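Major capsid protein (Paramecium bursaria Chlorella virus 1, PDB 5TIP) self-assembles as trimers into the large icosahedral, pseudo T=169 capsid of the virus, and carries N-linked glycans. Local coordinates at residues Tyr86-Leu91 / Arg130-Val135; Ala310-Ala315 / Leu378-Lys383; Glu224-Gln229 / Lys418-Leu423. All blocks are in the same frame, centred on the assembly; numbering follows the deposited sequence.

Contact 1 of 3, residues Tyr86-Leu91 / Arg130-Val135; sequences YPAEEL and RMTDWV
In the N-terminal half of this double jelly-roll capsid protein, the N-terminus of the short helix 87-91, with Tyr86 as its N-cap residue, is docked on the chain leaving helix 122-132. Tyr86 N donates to Asp133 OD2 at 3.0 Å, almost straight at 167° but reaching the oxygen from above the carboxylate plane. Two residues on, Ala88 N gives a longer bond to Thr132 O (3.3 Å), the donor tilted out of the carbonyl plane. Between them Pro87 has no N-H to offer; its CD instead packs 3.1 Å from Thr132 O and lies beside Asp133 OD1, the pyrrolidine ring and the aspartate crossing at about a right angle. Pro87 CG also meets the Trp134 indole obliquely, 3.9 Å from CZ3. Thr132 OG1 sits at the edge of the Tyr86 ring, 3.3 Å from CD1, with chi1 of 57° placing it between its own backbone N and carbonyl carbon; its hydrogen bond is to Tyr128 O. Ala88 CB packs against Thr132 CB at 4.1 Å. The aspartate is shared further: OD2 also pairs with Arg129 NE, and OD1 bonds Thr84 OG1. Held from several sides, this buried carboxylate is fixed in rotation, and its negative charge next to the first turn of helix 87-91 would be expected to interact favourably with the helix dipole and with Arg129.

Contact 2 of 3, residues Ala310-Ala315 / Leu378-Lys383; sequences AVLDSA and LSLTYK
Strands 312-319 and 376-387 run antiparallel, their short segments 151° apart in direction and 4.5 Å at closest approach, and the register slips by one residue at a classic beta bulge in this sheet of the C-terminal half of the double jelly-roll protein. Asp313 and Ser314 both face Thr381, whose O accepts from Asp313 N (2.8 Å, in the carbonyl plane) and from Ser314 N (3.1 Å). Thr381 N returns a bond to Ser314 O, and before the bulge Lys383 N meets Val311 O at 2.9 Å, nearly straight at 177°. The extra residue turns Asp313 CB toward the partner strand, where it packs on Lys383 CG at 3.7 Å; the Asp313 carboxylate itself is bonded through OD2 to Gln245. Lys383 stretches out beyond CG and runs past the carbonyls of Val311 and Ala310, ending in a weak bond from NZ to Ala310 O and a salt bridge to Glu307. Leu312 and Leu380 cross at about a right angle, Leu312 CD1 lying 3.7 Å from Leu380 CD2. Ala315 CB packs against that same methyl, and Phe265 of strand 257-266 packs on both leucines. On the other face of the sheet Ser314 OG lies 3.4 Å from Thr381 CB, and a water bridges Ser314 OG and Thr381 OG1 at 3.1 Å from each oxygen.

Contact 3 of 3, residues Glu224-Gln229 / Lys418-Leu423; sequences EYLIEQ and KNYNVL
Gln229 and Asn419 face each other across two antiparallel strands, and the carboxamide of Gln229 gathers the polar side chains on their face of the sheet. Gln229 OE1 accepts from Asn419 ND2 at 3.0 Å, in the carbonyl plane and on a lone pair, and from Asn421 ND2 at the same distance but from above that plane. The Gln229 amide is turned steeply against both donors, 70° from that of Asn419 and 80° from that of Asn421, yet OE1 lies close to the amide plane of each. A water donates to Gln229 OE1 and Asn419 OD1, joining the two side chains a second time. The other N-H of Asn419 ND2 goes to Tyr420 O; Asn421 ND2 also reaches Tyr434 O, and Gln229 NE2 bonds Ile104 O. Asn421 OD1 takes Val422 N from its own strand.

Strands 223-237 and 412-426 are neighbours in the C-terminal jelly roll, and Tyr225-Leu423, Ile227-Asn421 and Gln229-Asn419 are hydrogen-bonded pairs, each closed by two backbone N-H to O bonds. The opposite face carries the charge. Lys418, bent along its chain, brings NZ to the anti lone pair of Glu228 OE1 at 2.9 Å, and Arg362 pairs with that same oxygen; OE2 is salt-bridged to Lys259. Three cations round one buried carboxylate should stabilise its ionised form. Glu228 CG lies 3.5 Å from Tyr420 CE1, the two side chains alongside each other with carboxylate and ring planes nearly perpendicular, while Tyr420 OH bonds Arg362 O. Leu226 CG leans obliquely on the same ring, 3.9 Å from CD1. Glu224 OE2, at the exposed end, is salt-bridged to Arg424 and hydrogen-bonded to Tyr16 OH of the second subunit.

In the fold
Contact 1 lies in the N-terminal half of the protein, contacts 2 and 3 in the C-terminal half, contact 2 nested inside the chain loop that contact 3 closes. None touches another: nearest atoms are about 13 to 17 Å apart. All are largely buried, contact 3 alone having an exposed residue. Contact 1 joins two helix ends round a buried aspartate; the others pair strands in separate sheets, contact 2 through backbone bonds and leucines about a bulge, contact 3 in regular register with an amide cluster on one face and a salt-bridged glutamate on the other. Beside contact 1, Arg130 and Met131 reach the second subunit; contact 3 meets both the second and the third, contact 2 neither.

Contact 1 of 3, residues Tyr86-Leu91 / Arg130-Val135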
ATOM      1  N   TYR A  86      14.039  -0.653  17.544  1.00 21.77           N
ATOM      2  CA  TYR A  86      14.751   0.119  16.531  1.00 22.09           C
ATOM      3  C   TYR A  86      16.139   0.559  17.010  1.00 25.36           C
ATOM      4  O   TYR A  86      16.437   1.755  17.046  1.00 28.34           O
ATOM      5  CB  TYR A  86      13.926   1.324  16.098  1.00 18.87           C
ATOM      6  CG  TYR A  86      12.630   0.968  15.401  1.00 18.46           C
ATOM      7  CD1 TYR A  86      12.585   0.798  14.026  1.00 20.95           C
ATOM      8  CD2 TYR A  86      11.455   0.796  16.120  1.00 20.12           C
ATOM      9  CE1 TYR A  86      11.404   0.469  13.383  1.00 23.64           C
ATOM     10  CE2 TYR A  86      10.269   0.466  15.487  1.00 18.89           C
ATOM     11  CZ  TYR A  86      10.249   0.304  14.118  1.00 20.73           C
ATOM     12  OH  TYR A  86       9.071  -0.023  13.482  1.00 18.08           O
ATOM     13  N   PRO A  87      17.009  -0.387  17.379  1.00 24.75           N
ATOM     14  CA  PRO A  87      18.307   0.017  17.945  1.00 23.78           C
ATOM     15  C   PRO A  87      19.218   0.694  16.936  1.00 26.72           C
ATOM     16  O   PRO A  87      19.940   1.632  17.296  1.00 32.20           O
ATOM     17  CB  PRO A  87      18.892  -1.311  18.446  1.00 20.87           C
ATOM     18  CG  PRO A  87      18.273  -2.338  17.570  1.00 22.02           C
ATOM     19  CD  PRO A  87      16.880  -1.853  17.296  1.00 22.54           C
ATOM     20  N   ALA A  88      19.204   0.249  15.679  1.00 24.79           N
ATOM     21  CA  ALA A  88      20.032   0.888  14.663  1.00 26.67           C
ATOM     22  C   ALA A  88      19.553   2.299  14.356  1.00 30.24           C
ATOM     23  O   ALA A  88      20.363   3.172  14.026  1.00 35.45           O
ATOM     24  CB  ALA A  88      20.042   0.050  13.389  1.00 25.46           C
ATOM     25  N   GLU A  89      18.243   2.536  14.447  1.00 25.91           N
ATOM     26  CA  GLU A  89      17.719   3.881  14.251  1.00 26.85           C
ATOM     27  C   GLU A  89      18.118   4.795  15.403  1.00 26.54           C
ATOM     28  O   GLU A  89      18.518   5.945  15.182  1.00 30.31           O
ATOM     29  CB  GLU A  89      16.201   3.823  14.095  1.00 27.14           C
ATOM     30  CG  GLU A  89      15.508   5.168  14.077  1.00 26.58           C
ATOM     31  CD  GLU A  89      14.004   5.032  14.178  1.00 26.68           C
ATOM     32  OE1 GLU A  89      13.377   4.592  13.191  1.00 26.29           O
ATOM     33  OE2 GLU A  89      13.451   5.350  15.250  1.00 25.66           O
ATOM     34  N   GLU A  90      18.020   4.301  16.640  1.00 26.58           N
ATOM     35  CA  GLU A  90      18.423   5.104  17.789  1.00 23.79           C
ATOM     36  C   GLU A  90      19.924   5.352  17.804  1.00 26.74           C
ATOM     37  O   GLU A  90      20.368   6.418  18.244  1.00 28.30           O
ATOM     38  CB  GLU A  90      17.995   4.423  19.089  1.00 24.40           C
ATOM     39  CG  GLU A  90      18.340   5.228  20.332  1.00 29.62           C
ATOM     40  CD  GLU A  90      18.018   4.499  21.617  1.00 33.72           C
ATOM     41  OE1 GLU A  90      17.648   3.308  21.553  1.00 36.06           O
ATOM     42  OE2 GLU A  90      18.138   5.117  22.695  1.00 35.22           O
ATOM     43  N   LEU A  91      20.717   4.384  17.331  1.00 28.77           N
ATOM     44  CA  LEU A  91      22.168   4.537  17.350  1.00 30.18           C
ATOM     45  C   LEU A  91      22.602   5.762  16.556  1.00 28.67           C
ATOM     46  O   LEU A  91      23.558   6.450  16.932  1.00 28.98           O
ATOM     47  CB  LEU A  91      22.835   3.275  16.802  1.00 29.60           C
ATOM     48  CG  LEU A  91      24.364   3.235  16.847  1.00 29.11           C
ATOM     49  CD1 LEU A  91      24.849   3.356  18.282  1.00 22.68           C
ATOM     50  CD2 LEU A  91      24.877   1.957  16.214  1.00 22.11           C
ATOM     51  N   ARG A 130      12.922  -4.371   9.537  1.00 24.98           N
ATOM     52  CA  ARG A 130      13.913  -5.405   9.262  1.00 24.00           C
ATOM     53  C   ARG A 130      15.305  -4.802   9.135  1.00 25.55           C
ATOM     54  O   ARG A 130      16.296  -5.411   9.552  1.00 28.43           O
ATOM     55  CB  ARG A 130      13.561  -6.166   7.984  1.00 21.25           C
ATOM     56  CG  ARG A 130      12.287  -6.981   8.031  1.00 19.36           C
ATOM     57  CD  ARG A 130      12.046  -7.616   6.672  1.00 18.08           C
ATOM     58  NE  ARG A 130      13.073  -8.600   6.342  1.00 18.19           N
ATOM     59  CZ  ARG A 130      13.401  -8.947   5.102  1.00 21.21           C
ATOM     60  NH1 ARG A 130      12.796  -8.378   4.070  1.00 21.72           N
ATOM     61  NH2 ARG A 130      14.347  -9.854   4.890  1.00 23.88           N
ATOM     62  N   MET A 131      15.395  -3.602   8.560  1.00 21.33           N
ATOM     63  CA  MET A 131      16.681  -2.961   8.331  1.00 20.05           C
ATOM     64  C   MET A 131      17.254  -2.311   9.582  1.00 22.34           C
ATOM     65  O   MET A 131      18.445  -1.982   9.598  1.00 28.34           O
ATOM     66  CB  MET A 131      16.553  -1.907   7.230  1.00 20.67           C
ATOM     67  CG  MET A 131      16.190  -2.464   5.866  1.00 23.89           C
ATOM     68  SD  MET A 131      15.626  -1.177   4.736  1.00 29.60           S
ATOM     69  CE  MET A 131      17.051  -0.093   4.719  1.00 30.97           C
ATOM     70  N   THR A 132      16.446  -2.108  10.624  1.00 18.48           N
ATOM     71  CA  THR A 132      16.895  -1.365  11.795  1.00 18.73           C
ATOM     72  C   THR A 132      16.627  -2.080  13.115  1.00 23.61           C
ATOM     73  O   THR A 132      16.829  -1.480  14.175  1.00 23.81           O
ATOM     74  CB  THR A 132      16.241   0.023  11.835  1.00 22.92           C
ATOM     75  OG1 THR A 132      14.816  -0.118  11.827  1.00 27.29           O
ATOM     76  CG2 THR A 132      16.670   0.858  10.637  1.00 21.19           C
ATOM     77  N   ASP A 133      16.184  -3.337  13.091  1.00 25.03           N
ATOM     78  CA  ASP A 133      15.820  -4.010  14.331  1.00 23.83           C
ATOM     79  C   ASP A 133      15.818  -5.516  14.108  1.00 22.07           C
ATOM     80  O   ASP A 133      15.813  -5.996  12.971  1.00 21.57           O
ATOM     81  CB  ASP A 133      14.450  -3.536  14.832  1.00 25.93           C
ATOM     82  CG  ASP A 133      14.225  -3.842  16.298  1.00 29.43           C
ATOM     83  OD1 ASP A 133      15.072  -4.529  16.904  1.00 29.68           O
ATOM     84  OD2 ASP A 133      13.196  -3.393  16.847  1.00 31.37           O
ATOM     85  N   TRP A 134      15.831  -6.254  15.217  1.00 23.22           N
ATOM     86  CA  TRP A 134      15.596  -7.693  15.199  1.00 24.55           C
ATOM     87  C   TRP A 134      14.095  -7.948  15.249  1.00 29.02           C
ATOM     88  O   TRP A 134      13.409  -7.460  16.152  1.00 33.01           O
ATOM     89  CB  TRP A 134      16.286  -8.378  16.381  1.00 21.54           C
ATOM     90  CG  TRP A 134      17.775  -8.503  16.251  1.00 26.43           C
ATOM     91  CD1 TRP A 134      18.459  -9.485  15.599  1.00 26.44           C
ATOM     92  CD2 TRP A 134      18.763  -7.626  16.805  1.00 25.00           C
ATOM     93  NE1 TRP A 134      19.811  -9.271  15.704  1.00 24.15           N
ATOM     94  CE2 TRP A 134      20.025  -8.136  16.440  1.00 22.93           C
ATOM     95  CE3 TRP A 134      18.705  -6.457  17.569  1.00 24.21           C
ATOM     96  CZ2 TRP A 134      21.216  -7.517  16.812  1.00 21.91           C
ATOM     97  CZ3 TRP A 134      19.889  -5.845  17.938  1.00 22.61           C
ATOM     98  CH2 TRP A 134      21.127  -6.376  17.559  1.00 21.89           C
ATOM     99  N   VAL A 135      13.587  -8.715  14.284  1.00 28.18           N
ATOM    100  CA  VAL A 135      12.145  -8.900  14.155  1.00 26.38           C
ATOM    101  C   VAL A 135      11.785 -10.379  14.077  1.00 28.28           C
ATOM    102  O   VAL A 135      10.651 -10.731  13.735  1.00 30.22           O
ATOM    103  CB  VAL A 135      11.605  -8.157  12.919  1.00 27.51           C
ATOM    104  CG1 VAL A 135      11.821  -6.663  13.056  1.00 28.04           C
ATOM    105  CG2 VAL A 135      12.265  -8.683  11.655  1.00 24.85           C
TER

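Contact 2 of 3, residues Ala310-Ala315 / Leu378-Lys383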
ATOM      1  N   ALA A 310      -2.632   7.633  25.102  1.00 26.58           N
ATOM      2  CA  ALA A 310      -2.060   8.919  24.730  1.00 24.57           C
ATOM      3  C   ALA A 310      -2.443   9.980  25.758  1.00 27.72           C
ATOM      4  O   ALA A 310      -3.412   9.832  26.508  1.00 33.75           O
ATOM      5  CB  ALA A 310      -2.522   9.329  23.332  1.00 25.03           C
ATOM      6  N   VAL A 311      -1.671  11.066  25.787  1.00 27.27           N
ATOM      7  CA  VAL A 311      -1.785  12.012  26.894  1.00 27.52           C
ATOM      8  C   VAL A 311      -2.533  13.276  26.482  1.00 28.19           C
ATOM      9  O   VAL A 311      -3.169  13.932  27.316  1.00 27.78           O
ATOM     10  CB  VAL A 311      -0.392  12.345  27.460  1.00 27.49           C
ATOM     11  CG1 VAL A 311       0.432  13.150  26.464  1.00 30.05           C
ATOM     12  CG2 VAL A 311      -0.504  13.058  28.802  1.00 28.34           C
ATOM     13  N   LEU A 312      -2.471  13.630  25.200  1.00 28.71           N
ATOM     14  CA  LEU A 312      -3.045  14.887  24.736  1.00 27.15           C
ATOM     15  C   LEU A 312      -4.561  14.768  24.623  1.00 28.50           C
ATOM     16  O   LEU A 312      -5.073  13.869  23.948  1.00 30.10           O
ATOM     17  CB  LEU A 312      -2.439  15.290  23.392  1.00 22.97           C
ATOM     18  CG  LEU A 312      -2.889  16.652  22.855  1.00 23.48           C
ATOM     19  CD1 LEU A 312      -2.543  17.773  23.828  1.00 22.32           C
ATOM     20  CD2 LEU A 312      -2.296  16.929  21.480  1.00 22.03           C
ATOM     21  N   ASP A 313      -5.277  15.670  25.294  1.00 27.90           N
ATOM     22  CA  ASP A 313      -6.734  15.691  25.223  1.00 28.84           C
ATOM     23  C   ASP A 313      -7.242  16.537  24.062  1.00 28.75           C
ATOM     24  O   ASP A 313      -8.072  16.075  23.275  1.00 29.25           O
ATOM     25  CB  ASP A 313      -7.330  16.210  26.535  1.00 31.37           C
ATOM     26  CG  ASP A 313      -8.840  16.321  26.479  1.00 33.78           C
ATOM     27  OD1 ASP A 313      -9.491  15.338  26.065  1.00 35.24           O
ATOM     28  OD2 ASP A 313      -9.377  17.388  26.842  1.00 35.62           O
ATOM     29  N   SER A 314      -6.766  17.775  23.949  1.00 28.11           N
ATOM     30  CA  SER A 314      -7.187  18.655  22.870  1.00 27.00           C
ATOM     31  C   SER A 314      -6.043  19.595  22.524  1.00 25.93           C
ATOM     32  O   SER A 314      -5.094  19.755  23.294  1.00 26.23           O
ATOM     33  CB  SER A 314      -8.445  19.446  23.248  1.00 33.30           C
ATOM     34  OG  SER A 314      -8.203  20.297  24.356  1.00 40.27           O
ATOM     35  N   ALA A 315      -6.142  20.219  21.352  1.00 24.70           N
ATOM     36  CA  ALA A 315      -5.090  21.121  20.909  1.00 25.17           C
ATOM     37  C   ALA A 315      -5.630  22.074  19.855  1.00 28.89           C
ATOM     38  O   ALA A 315      -6.587  21.762  19.143  1.00 31.86           O
ATOM     39  CB  ALA A 315      -3.889  20.348  20.352  1.00 26.60           C
ATOM     40  N   LEU A 378       1.170  26.820  20.063  1.00 33.26           N
ATOM     41  CA  LEU A 378       0.453  25.554  20.146  1.00 31.42           C
ATOM     42  C   LEU A 378      -0.173  25.449  21.532  1.00 33.36           C
ATOM     43  O   LEU A 378       0.532  25.240  22.525  1.00 38.85           O
ATOM     44  CB  LEU A 378       1.393  24.381  19.876  1.00 32.10           C
ATOM     45  CG  LEU A 378       0.776  22.986  19.991  1.00 31.86           C
ATOM     46  CD1 LEU A 378      -0.296  22.772  18.933  1.00 32.76           C
ATOM     47  CD2 LEU A 378       1.850  21.912  19.900  1.00 31.56           C
ATOM     48  N   SER A 379      -1.491  25.606  21.601  1.00 33.22           N
ATOM     49  CA  SER A 379      -2.215  25.533  22.863  1.00 32.47           C
ATOM     50  C   SER A 379      -2.614  24.086  23.121  1.00 31.99           C
ATOM     51  O   SER A 379      -3.336  23.484  22.319  1.00 30.94           O
ATOM     52  CB  SER A 379      -3.445  26.439  22.836  1.00 36.31           C
ATOM     53  OG  SER A 379      -4.118  26.428  24.081  1.00 41.61           O
ATOM     54  N   LEU A 380      -2.158  23.535  24.243  1.00 35.14           N
ATOM     55  CA  LEU A 380      -2.353  22.131  24.564  1.00 35.66           C
ATOM     56  C   LEU A 380      -3.206  21.986  25.815  1.00 38.90           C
ATOM     57  O   LEU A 380      -3.207  22.853  26.692  1.00 41.79           O
ATOM     58  CB  LEU A 380      -1.012  21.420  24.780  1.00 33.96           C
ATOM     59  CG  LEU A 380      -0.034  21.399  23.606  1.00 34.28           C
ATOM     60  CD1 LEU A 380       1.270  20.745  24.023  1.00 36.56           C
ATOM     61  CD2 LEU A 380      -0.644  20.671  22.421  1.00 34.82           C
ATOM     62  N   THR A 381      -3.941  20.878  25.879  1.00 38.07           N
ATOM     63  CA  THR A 381      -4.683  20.491  27.071  1.00 37.73           C
ATOM     64  C   THR A 381      -4.539  18.989  27.245  1.00 34.91           C
ATOM     65  O   THR A 381      -4.824  18.226  26.318  1.00 33.56           O
ATOM     66  CB  THR A 381      -6.164  20.878  26.972  1.00 40.05           C
ATOM     67  OG1 THR A 381      -6.282  22.303  26.871  1.00 39.65           O
ATOM     68  CG2 THR A 381      -6.926  20.399  28.201  1.00 41.84           C
ATOM     69  N   TYR A 382      -4.096  18.570  28.425  1.00 33.81           N
ATOM     70  CA  TYR A 382      -3.797  17.172  28.688  1.00 30.52           C
ATOM     71  C   TYR A 382      -4.972  16.485  29.370  1.00 29.35           C
ATOM     72  O   TYR A 382      -5.806  17.117  30.022  1.00 31.27           O
ATOM     73  CB  TYR A 382      -2.542  17.042  29.555  1.00 29.90           C
ATOM     74  CG  TYR A 382      -1.329  17.711  28.955  1.00 28.63           C
ATOM     75  CD1 TYR A 382      -0.627  17.116  27.919  1.00 29.49           C
ATOM     76  CD2 TYR A 382      -0.893  18.944  29.418  1.00 29.84           C
ATOM     77  CE1 TYR A 382       0.478  17.725  27.365  1.00 31.92           C
ATOM     78  CE2 TYR A 382       0.212  19.561  28.869  1.00 31.45           C
ATOM     79  CZ  TYR A 382       0.894  18.947  27.842  1.00 33.02           C
ATOM     80  OH  TYR A 382       1.996  19.554  27.287  1.00 37.00           O
ATOM     81  N   LYS A 383      -5.029  15.168  29.200  1.00 30.56           N
ATOM     82  CA  LYS A 383      -6.010  14.368  29.908  1.00 33.45           C
ATOM     83  C   LYS A 383      -5.658  14.290  31.390  1.00 35.96           C
ATOM     84  O   LYS A 383      -4.536  14.590  31.809  1.00 38.48           O
ATOM     85  CB  LYS A 383      -6.086  12.961  29.316  1.00 29.66           C
ATOM     86  CG  LYS A 383      -6.414  12.922  27.834  1.00 28.54           C
ATOM     87  CD  LYS A 383      -6.396  11.495  27.319  1.00 29.07           C
ATOM     88  CE  LYS A 383      -6.641  11.439  25.822  1.00 29.26           C
ATOM     89  NZ  LYS A 383      -6.542  10.044  25.309  1.00 31.52           N
TER
HETATM   90  O   HOH W   1      -6.948  23.049  23.942  1.00 34.64           O

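Contact 3 of 3, residues Glu224-Gln229 / Lys418-Leu423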
ATOM      1  N   GLU A 224      18.906  25.767  -9.494  1.00 28.87           N
ATOM      2  CA  GLU A 224      18.049  26.113  -8.368  1.00 29.67           C
ATOM      3  C   GLU A 224      17.213  24.897  -8.010  1.00 26.81           C
ATOM      4  O   GLU A 224      16.439  24.408  -8.839  1.00 29.01           O
ATOM      5  CB  GLU A 224      17.147  27.309  -8.690  1.00 37.43           C
ATOM      6  CG  GLU A 224      17.851  28.654  -8.634  1.00 44.59           C
ATOM      7  CD  GLU A 224      16.887  29.819  -8.751  1.00 48.55           C
ATOM      8  OE1 GLU A 224      15.908  29.710  -9.521  1.00 50.21           O
ATOM      9  OE2 GLU A 224      17.097  30.835  -8.058  1.00 49.42           O
ATOM     10  N   TYR A 225      17.374  24.409  -6.785  1.00 25.90           N
ATOM     11  CA  TYR A 225      16.646  23.249  -6.291  1.00 22.40           C
ATOM     12  C   TYR A 225      15.697  23.681  -5.183  1.00 24.58           C
ATOM     13  O   TYR A 225      16.108  24.369  -4.243  1.00 27.10           O
ATOM     14  CB  TYR A 225      17.609  22.179  -5.769  1.00 23.03           C
ATOM     15  CG  TYR A 225      18.453  21.517  -6.834  1.00 25.28           C
ATOM     16  CD1 TYR A 225      19.663  22.070  -7.237  1.00 25.64           C
ATOM     17  CD2 TYR A 225      18.052  20.324  -7.422  1.00 24.14           C
ATOM     18  CE1 TYR A 225      20.439  21.463  -8.204  1.00 24.00           C
ATOM     19  CE2 TYR A 225      18.823  19.710  -8.389  1.00 23.42           C
ATOM     20  CZ  TYR A 225      20.014  20.284  -8.776  1.00 24.07           C
ATOM     21  OH  TYR A 225      20.780  19.670  -9.739  1.00 27.63           O
ATOM     22  N   LEU A 226      14.435  23.281  -5.296  1.00 27.61           N
ATOM     23  CA  LEU A 226      13.457  23.501  -4.234  1.00 28.45           C
ATOM     24  C   LEU A 226      13.557  22.316  -3.285  1.00 30.80           C
ATOM     25  O   LEU A 226      13.086  21.219  -3.592  1.00 35.82           O
ATOM     26  CB  LEU A 226      12.052  23.652  -4.803  1.00 27.12           C
ATOM     27  CG  LEU A 226      10.942  23.968  -3.795  1.00 25.27           C
ATOM     28  CD1 LEU A 226      11.199  25.294  -3.096  1.00 23.98           C
ATOM     29  CD2 LEU A 226       9.578  23.965  -4.468  1.00 27.73           C
ATOM     30  N   ILE A 227      14.180  22.533  -2.132  1.00 29.57           N
ATOM     31  CA  ILE A 227      14.489  21.460  -1.201  1.00 27.96           C
ATOM     32  C   ILE A 227      13.602  21.590   0.032  1.00 26.82           C
ATOM     33  O   ILE A 227      12.894  22.579   0.223  1.00 28.70           O
ATOM     34  CB  ILE A 227      15.979  21.449  -0.808  1.00 27.31           C
ATOM     35  CG1 ILE A 227      16.289  22.601   0.150  1.00 27.85           C
ATOM     36  CG2 ILE A 227      16.856  21.535  -2.044  1.00 28.18           C
ATOM     37  CD1 ILE A 227      17.691  22.564   0.715  1.00 28.04           C
ATOM     38  N   GLU A 228      13.655  20.569   0.880  1.00 27.88           N
ATOM     39  CA  GLU A 228      12.934  20.555   2.140  1.00 25.10           C
ATOM     40  C   GLU A 228      13.930  20.485   3.289  1.00 25.22           C
ATOM     41  O   GLU A 228      15.011  19.904   3.160  1.00 26.90           O
ATOM     42  CB  GLU A 228      11.958  19.377   2.208  1.00 25.63           C
ATOM     43  CG  GLU A 228      10.848  19.466   1.176  1.00 31.07           C
ATOM     44  CD  GLU A 228       9.859  18.323   1.269  1.00 36.04           C
ATOM     45  OE1 GLU A 228       9.904  17.576   2.269  1.00 38.20           O
ATOM     46  OE2 GLU A 228       9.044  18.166   0.335  1.00 35.46           O
ATOM     47  N   GLN A 229      13.553  21.086   4.413  1.00 26.24           N
ATOM     48  CA  GLN A 229      14.385  21.112   5.602  1.00 22.04           C
ATOM     49  C   GLN A 229      13.558  20.697   6.807  1.00 18.70           C
ATOM     50  O   GLN A 229      12.329  20.797   6.809  1.00 24.60           O
ATOM     51  CB  GLN A 229      14.972  22.506   5.852  1.00 22.82           C
ATOM     52  CG  GLN A 229      15.913  23.004   4.782  1.00 23.13           C
ATOM     53  CD  GLN A 229      16.369  24.420   5.053  1.00 26.40           C
ATOM     54  OE1 GLN A 229      15.559  25.344   5.107  1.00 28.47           O
ATOM     55  NE2 GLN A 229      17.669  24.596   5.245  1.00 28.49           N
ATOM     56  N   LYS A 418       8.455  20.858   8.849  1.00 20.46           N
ATOM     57  CA  LYS A 418       9.080  20.590   7.561  1.00 22.56           C
ATOM     58  C   LYS A 418       8.799  21.795   6.674  1.00 22.52           C
ATOM     59  O   LYS A 418       7.651  22.108   6.391  1.00 24.98           O
ATOM     60  CB  LYS A 418       8.529  19.312   6.930  1.00 23.74           C
ATOM     61  CG  LYS A 418       9.503  18.619   5.989  1.00 24.34           C
ATOM     62  CD  LYS A 418      10.764  18.192   6.721  1.00 26.42           C
ATOM     63  CE  LYS A 418      11.358  16.922   6.142  1.00 29.75           C
ATOM     64  NZ  LYS A 418      11.483  16.969   4.663  1.00 33.39           N
ATOM     65  N   ASN A 419       9.856  22.457   6.230  1.00 23.36           N
ATOM     66  CA  ASN A 419       9.727  23.664   5.430  1.00 22.11           C
ATOM     67  C   ASN A 419      10.435  23.484   4.096  1.00 24.85           C
ATOM     68  O   ASN A 419      11.197  22.538   3.888  1.00 25.17           O
ATOM     69  CB  ASN A 419      10.299  24.881   6.168  1.00 21.23           C
ATOM     70  CG  ASN A 419      11.800  24.793   6.359  1.00 27.08           C
ATOM     71  OD1 ASN A 419      12.278  24.246   7.351  1.00 30.45           O
ATOM     72  ND2 ASN A 419      12.552  25.337   5.409  1.00 29.49           N
ATOM     73  N   TYR A 420      10.170  24.415   3.186  1.00 23.16           N
ATOM     74  CA  TYR A 420      10.849  24.473   1.902  1.00 19.82           C
ATOM     75  C   TYR A 420      11.942  25.533   1.930  1.00 22.09           C
ATOM     76  O   TYR A 420      11.876  26.506   2.684  1.00 22.79           O
ATOM     77  CB  TYR A 420       9.868  24.778   0.767  1.00 20.08           C
ATOM     78  CG  TYR A 420       9.057  23.589   0.308  1.00 21.26           C
ATOM     79  CD1 TYR A 420       9.645  22.566  -0.422  1.00 20.87           C
ATOM     80  CD2 TYR A 420       7.702  23.491   0.596  1.00 20.73           C
ATOM     81  CE1 TYR A 420       8.910  21.478  -0.850  1.00 21.08           C
ATOM     82  CE2 TYR A 420       6.958  22.408   0.169  1.00 20.04           C
ATOM     83  CZ  TYR A 420       7.568  21.402  -0.548  1.00 22.11           C
ATOM     84  OH  TYR A 420       6.834  20.319  -0.971  1.00 26.47           O
ATOM     85  N   ASN A 421      12.957  25.326   1.097  1.00 18.95           N
ATOM     86  CA  ASN A 421      14.011  26.307   0.904  1.00 19.36           C
ATOM     87  C   ASN A 421      14.564  26.113  -0.500  1.00 24.13           C
ATOM     88  O   ASN A 421      14.241  25.140  -1.185  1.00 26.18           O
ATOM     89  CB  ASN A 421      15.105  26.177   1.970  1.00 21.67           C
ATOM     90  CG  ASN A 421      15.857  27.474   2.196  1.00 27.43           C
ATOM     91  OD1 ASN A 421      16.113  28.230   1.258  1.00 28.73           O
ATOM     92  ND2 ASN A 421      16.207  27.744   3.448  1.00 24.54           N
ATOM     93  N   VAL A 422      15.402  27.049  -0.931  1.00 23.07           N
ATOM     94  CA  VAL A 422      15.963  27.032  -2.274  1.00 25.17           C
ATOM     95  C   VAL A 422      17.474  26.901  -2.168  1.00 26.80           C
ATOM     96  O   VAL A 422      18.126  27.701  -1.488  1.00 28.34           O
ATOM     97  CB  VAL A 422      15.576  28.290  -3.074  1.00 25.15           C
ATOM     98  CG1 VAL A 422      16.218  28.256  -4.451  1.00 25.65           C
ATOM     99  CG2 VAL A 422      14.065  28.395  -3.195  1.00 23.42           C
ATOM    100  N   LEU A 423      18.022  25.889  -2.834  1.00 28.07           N
ATOM    101  CA  LEU A 423      19.461  25.667  -2.895  1.00 24.28           C
ATOM    102  C   LEU A 423      19.949  26.088  -4.276  1.00 22.10           C
ATOM    103  O   LEU A 423      19.668  25.416  -5.273  1.00 23.15           O
ATOM    104  CB  LEU A 423      19.796  24.205  -2.609  1.00 24.13           C
ATOM    105  CG  LEU A 423      21.260  23.781  -2.745  1.00 27.08           C
ATOM    106  CD1 LEU A 423      22.123  24.485  -1.712  1.00 28.59           C
ATOM    107  CD2 LEU A 423      21.396  22.272  -2.620  1.00 28.61           C
TER
HETATM  108  O   HOH W   2      14.742  25.575   8.213  1.00 36.47           O